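Local atomic coordinates of adenine phosphoribosyltransferase (Leishmania donovani, PDB entry 1QB7), a protein that probably catalyses the transfer of a phosphoribosyl group from 5-phospho-alpha-D-ribose 1-diphosphate to adenine, giving AMP and diphosphate in the purine salvage pathway. Residues Val62-Ala67 / Asp196-Ser201; Gly152-Gly157 / Glu184-Thr189. All blocks are in the same frame, centred on the assembly; numbering follows the deposited sequence.

Contact 1. Residues Val62-Ala67 / Asp196-Ser201; sequences VQRYRA and DIKFIS
Arg64 reaches out from near the C-terminal end of helix 51-67 and lays one face of its guanidinium over the methyl CD1 of Ile200. Arg64 NE is 3.6 Å from Ile200 CD1, and Arg64 CZ is 4.0 Å from the same methyl. The second branch of the isoleucine meets the far end of the group, with Ile200 CG2 3.9 Å from Arg64 NH2. The arginine spans the distance because CG stands anti to the backbone N (chi1 176°) and its chain runs extended as far as NE, where the guanidinium turns (chi4 76°). Ile200 comes to meet it from the opposite direction, CG1 lying between its backbone N and carbonyl carbon (chi1 66°). Tyr65 touches the same methyl through its hydroxyl, OH to Ile200 CD1 being 4.1 Å.

The polar partner lies on the adjoining strand 167-173, where Glu170 OE2 takes a salt bridge from Arg64 NE and a hydrogen bond from Tyr65 OH. The carboxylate thus ties the two helical residues together next to the apolar methyl. Lys198 NZ stands near the plane of the guanidinium, at its edge, 4.3 Å from Arg64 NH2. It also makes a cation-pi contact with Phe10, while Phe2 touches both Arg64 and Ile200.

These contacts seat helix 51-67 against one face of the mixed sheet through strand 199-201, a helix-on-sheet layer of the alpha/beta core found in type I phosphoribosyltransferases.

Contact 2. Residues Gly152-Gly157 / Glu184-Thr189; sequences GTALSG and EKIHST
The first turns of helix 152-163 and the middle of helix 182-192 come together at Leu155 and Ile186, whose CA atoms are 7.2 Å apart, the shortest such separation between the two segments. Ile186 bridges the gap with its side chain. Its CG1 is anti to the carbonyl carbon (chi1 -69°) and CD1 continues the chain in an extended line (chi2 173°), which carries the terminal methyl to the surface of the neighbouring helix. There Ile186 CD1 meets the methyl of Ala154, CB to CD1 being 4.1 Å, and it lies 4.4 Å from the backbone Leu155 N. The small alanine lets the methyl come close to the helix backbone. Leu155 stands beside this meeting point, its CB 4.6 Å from Ile186 CD1, while its side chain also touches Tyr116 and Tyr194 in nearby loops. Ile186 CD1 itself packs against Phe199 of the sheet as well, so the methyl sits where two helices and a strand converge.

Thr153, the residue before Ala154, takes no part in the packing. Thr153 and Asp145 are the protein residues of the magnesium site, and the side chain of Ala154 is about 7 Å from the bound ion. Helix 152-163 starts directly after Gly151, in the loop whose residues have been seen to bind AMP; this is the signature loop by which type I phosphoribosyltransferases hold the phosphoribosyl group.

With alkyl groups meeting at ordinary van der Waals distances, and neither a salt bridge nor a side-chain hydrogen bond between the segments, the pairing is fixed by shape and burial rather than by polar direction.

The two contacts belong to different faces of the sheet, and strand 199-201 is where they meet. Within it Ile200 faces the helix of contact 1, whereas the neighbouring Phe199 faces contact 2. A probable hydrogen bond of 2.6 Å from His187 NE2 to Ile197 O further joins helix 182-192 to the residues leading into that strand. Contact 2 is the more buried and apolar in its side chains. Contact 1, only partly buried, mixes an isoleucine with long charged side chains and has a carboxylate of the next strand, Glu170, beside it as polar partner. Their centres are about 17 Å apart.

Contact 1. Residues Val62-Ala67 / Asp196-Ser201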
# COMPACT_ATOMS: atom_id res chain seq x y z
N VAL A 62 12.68 5.09 11.21
CA VAL A 62 12.05 5.65 12.40
C VAL A 62 13.13 6.38 13.22
O VAL A 62 12.93 7.53 13.62
CB VAL A 62 11.36 4.56 13.26
CG1 VAL A 62 11.00 5.10 14.64
CG2 VAL A 62 10.10 4.06 12.55
N GLN A 63 14.28 5.73 13.42
CA GLN A 63 15.38 6.33 14.16
C GLN A 63 15.85 7.61 13.48
O GLN A 63 16.10 8.62 14.13
CB GLN A 63 16.55 5.36 14.28
CG GLN A 63 16.29 4.22 15.25
CD GLN A 63 17.20 3.03 15.02
OE1 GLN A 63 18.16 3.10 14.25
NE2 GLN A 63 16.89 1.91 15.68
N ARG A 64 15.90 7.56 12.15
CA ARG A 64 16.32 8.71 11.38
C ARG A 64 15.44 9.92 11.63
O ARG A 64 15.94 11.00 11.96
CB ARG A 64 16.32 8.37 9.89
CG ARG A 64 16.67 9.55 9.01
CD ARG A 64 16.68 9.14 7.56
NE ARG A 64 17.01 10.26 6.69
CZ ARG A 64 18.23 10.76 6.54
NH1 ARG A 64 19.26 10.23 7.19
NH2 ARG A 64 18.43 11.78 5.72
N TYR A 65 14.13 9.73 11.53
CA TYR A 65 13.21 10.85 11.72
C TYR A 65 13.03 11.33 13.15
O TYR A 65 12.75 12.51 13.37
CB TYR A 65 11.89 10.56 11.01
CG TYR A 65 12.11 10.30 9.53
CD1 TYR A 65 12.81 11.22 8.74
CD2 TYR A 65 11.69 9.11 8.93
CE1 TYR A 65 13.10 10.95 7.41
CE2 TYR A 65 11.99 8.83 7.59
CZ TYR A 65 12.69 9.76 6.84
OH TYR A 65 13.03 9.49 5.53
N ARG A 66 13.22 10.44 14.12
CA ARG A 66 13.12 10.80 15.54
C ARG A 66 14.31 11.67 15.92
O ARG A 66 14.21 12.55 16.77
CB ARG A 66 13.08 9.55 16.44
CG ARG A 66 11.72 8.91 16.53
CD ARG A 66 11.68 7.78 17.56
NE ARG A 66 10.32 7.24 17.68
CZ ARG A 66 10.04 5.96 17.95
NH1 ARG A 66 11.01 5.08 18.13
NH2 ARG A 66 8.77 5.55 17.98
N ALA A 67 15.44 11.41 15.27
CA ALA A 67 16.67 12.15 15.50
C ALA A 67 16.72 13.44 14.69
O ALA A 67 17.49 14.35 15.00
CB ALA A 67 17.87 11.27 15.15
N ASP A 196 17.72 22.00 -4.22
CA ASP A 196 17.82 21.77 -2.78
C ASP A 196 17.04 20.57 -2.24
O ASP A 196 17.05 20.33 -1.04
CB ASP A 196 17.44 23.04 -2.00
CG ASP A 196 18.40 24.19 -2.25
OD1 ASP A 196 19.63 23.95 -2.30
OD2 ASP A 196 17.93 25.34 -2.40
N ILE A 197 16.38 19.83 -3.13
CA ILE A 197 15.62 18.65 -2.72
C ILE A 197 16.58 17.49 -2.46
O ILE A 197 17.33 17.10 -3.34
CB ILE A 197 14.61 18.19 -3.81
CG1 ILE A 197 13.59 19.30 -4.12
CG2 ILE A 197 13.90 16.91 -3.37
CD1 ILE A 197 12.76 19.75 -2.93
N LYS A 198 16.53 16.94 -1.25
CA LYS A 198 17.40 15.83 -0.91
C LYS A 198 16.79 14.47 -1.27
O LYS A 198 15.60 14.23 -1.04
CB LYS A 198 17.74 15.85 0.58
CG LYS A 198 18.63 14.69 0.98
CD LYS A 198 18.87 14.62 2.48
CE LYS A 198 19.71 15.77 2.98
NZ LYS A 198 20.00 15.60 4.43
N PHE A 199 17.61 13.61 -1.87
CA PHE A 199 17.21 12.27 -2.25
C PHE A 199 18.05 11.28 -1.45
O PHE A 199 19.26 11.44 -1.38
CB PHE A 199 17.47 12.01 -3.74
CG PHE A 199 16.51 12.70 -4.66
CD1 PHE A 199 16.77 14.00 -5.10
CD2 PHE A 199 15.35 12.06 -5.08
CE1 PHE A 199 15.87 14.64 -5.95
CE2 PHE A 199 14.45 12.70 -5.93
CZ PHE A 199 14.71 13.99 -6.36
N ILE A 200 17.41 10.32 -0.80
CA ILE A 200 18.14 9.30 -0.06
C ILE A 200 17.64 7.91 -0.47
O ILE A 200 16.45 7.71 -0.73
CB ILE A 200 18.06 9.44 1.49
CG1 ILE A 200 16.64 9.21 1.98
CG2 ILE A 200 18.59 10.80 1.93
CD1 ILE A 200 16.56 8.84 3.45
N SER A 201 18.58 6.98 -0.61
CA SER A 201 18.27 5.60 -0.99
C SER A 201 19.02 4.67 -0.05
O SER A 201 20.11 5.01 0.42
CB SER A 201 18.68 5.33 -2.43
OG SER A 201 18.26 4.05 -2.85

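Contact 2. Residues Gly152-Gly157 / Glu184-Thr189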
# COMPACT_ATOMS: atom_id res chain seq x y z
N GLY A 152 9.40 10.20 -12.23
CA GLY A 152 8.20 10.91 -12.64
C GLY A 152 7.29 11.20 -11.47
O GLY A 152 6.85 12.34 -11.26
N THR A 153 6.99 10.17 -10.68
CA THR A 153 6.11 10.34 -9.53
C THR A 153 6.78 11.15 -8.42
O THR A 153 6.10 11.84 -7.66
CB THR A 153 5.61 9.00 -8.98
OG1 THR A 153 6.70 8.09 -8.84
CG2 THR A 153 4.56 8.41 -9.92
N ALA A 154 8.11 11.10 -8.35
CA ALA A 154 8.84 11.86 -7.35
C ALA A 154 8.59 13.35 -7.61
O ALA A 154 8.32 14.12 -6.68
CB ALA A 154 10.35 11.55 -7.41
N LEU A 155 8.64 13.73 -8.89
CA LEU A 155 8.39 15.10 -9.29
C LEU A 155 6.95 15.49 -8.98
O LEU A 155 6.69 16.63 -8.56
CB LEU A 155 8.69 15.30 -10.78
CG LEU A 155 8.37 16.70 -11.35
CD1 LEU A 155 9.22 17.77 -10.68
CD2 LEU A 155 8.59 16.71 -12.85
N SER A 156 6.01 14.57 -9.17
CA SER A 156 4.61 14.86 -8.84
C SER A 156 4.48 15.15 -7.35
O SER A 156 3.74 16.05 -6.94
CB SER A 156 3.70 13.69 -9.22
OG SER A 156 3.37 13.75 -10.59
N GLY A 157 5.24 14.39 -6.56
CA GLY A 157 5.24 14.57 -5.12
C GLY A 157 5.73 15.95 -4.74
O GLY A 157 5.11 16.62 -3.91
N GLU A 184 19.57 13.64 -10.69
CA GLU A 184 20.31 14.59 -11.52
C GLU A 184 19.34 15.46 -12.33
O GLU A 184 19.45 16.69 -12.34
CB GLU A 184 21.24 13.85 -12.49
CG GLU A 184 22.74 14.04 -12.23
CD GLU A 184 23.29 13.14 -11.14
OE1 GLU A 184 24.33 12.49 -11.38
OE2 GLU A 184 21.87 13.84 -15.58
N LYS A 185 18.38 14.82 -13.01
CA LYS A 185 17.40 15.54 -13.83
C LYS A 185 16.48 16.46 -13.04
O LYS A 185 16.20 17.58 -13.46
CB LYS A 185 16.57 14.54 -14.64
CG LYS A 185 17.40 13.71 -15.60
CD LYS A 185 16.55 12.71 -16.33
CE LYS A 185 17.40 11.88 -17.27
NZ LYS A 185 16.54 10.98 -18.10
N ILE A 186 16.00 15.98 -11.89
CA ILE A 186 15.13 16.78 -11.04
C ILE A 186 15.88 17.99 -10.48
O ILE A 186 15.34 19.08 -10.39
CB ILE A 186 14.50 15.93 -9.91
CG1 ILE A 186 13.50 14.94 -10.52
CG2 ILE A 186 13.83 16.81 -8.87
CD1 ILE A 186 12.94 13.92 -9.54
N HIS A 187 17.16 17.79 -10.18
CA HIS A 187 18.00 18.85 -9.64
C HIS A 187 18.41 19.94 -10.62
O HIS A 187 18.92 20.98 -10.21
CB HIS A 187 19.27 18.27 -9.02
CG HIS A 187 19.04 17.62 -7.70
ND1 HIS A 187 19.86 16.62 -7.22
CD2 HIS A 187 18.11 17.83 -6.75
CE1 HIS A 187 19.43 16.24 -6.03
NE2 HIS A 187 18.37 16.97 -5.72
N SER A 188 18.21 19.71 -11.92
CA SER A 188 18.58 20.70 -12.93
C SER A 188 17.40 21.26 -13.72
O SER A 188 17.48 22.37 -14.26
CB SER A 188 19.60 20.11 -13.90
OG SER A 188 19.02 19.05 -14.65
N THR A 189 16.32 20.49 -13.78
CA THR A 189 15.13 20.91 -14.52
C THR A 189 14.59 22.25 -14.04
O THR A 189 14.66 22.58 -12.86
CB THR A 189 14.02 19.84 -14.45
OG1 THR A 189 13.02 20.13 -15.44
CG2 THR A 189 13.36 19.82 -13.07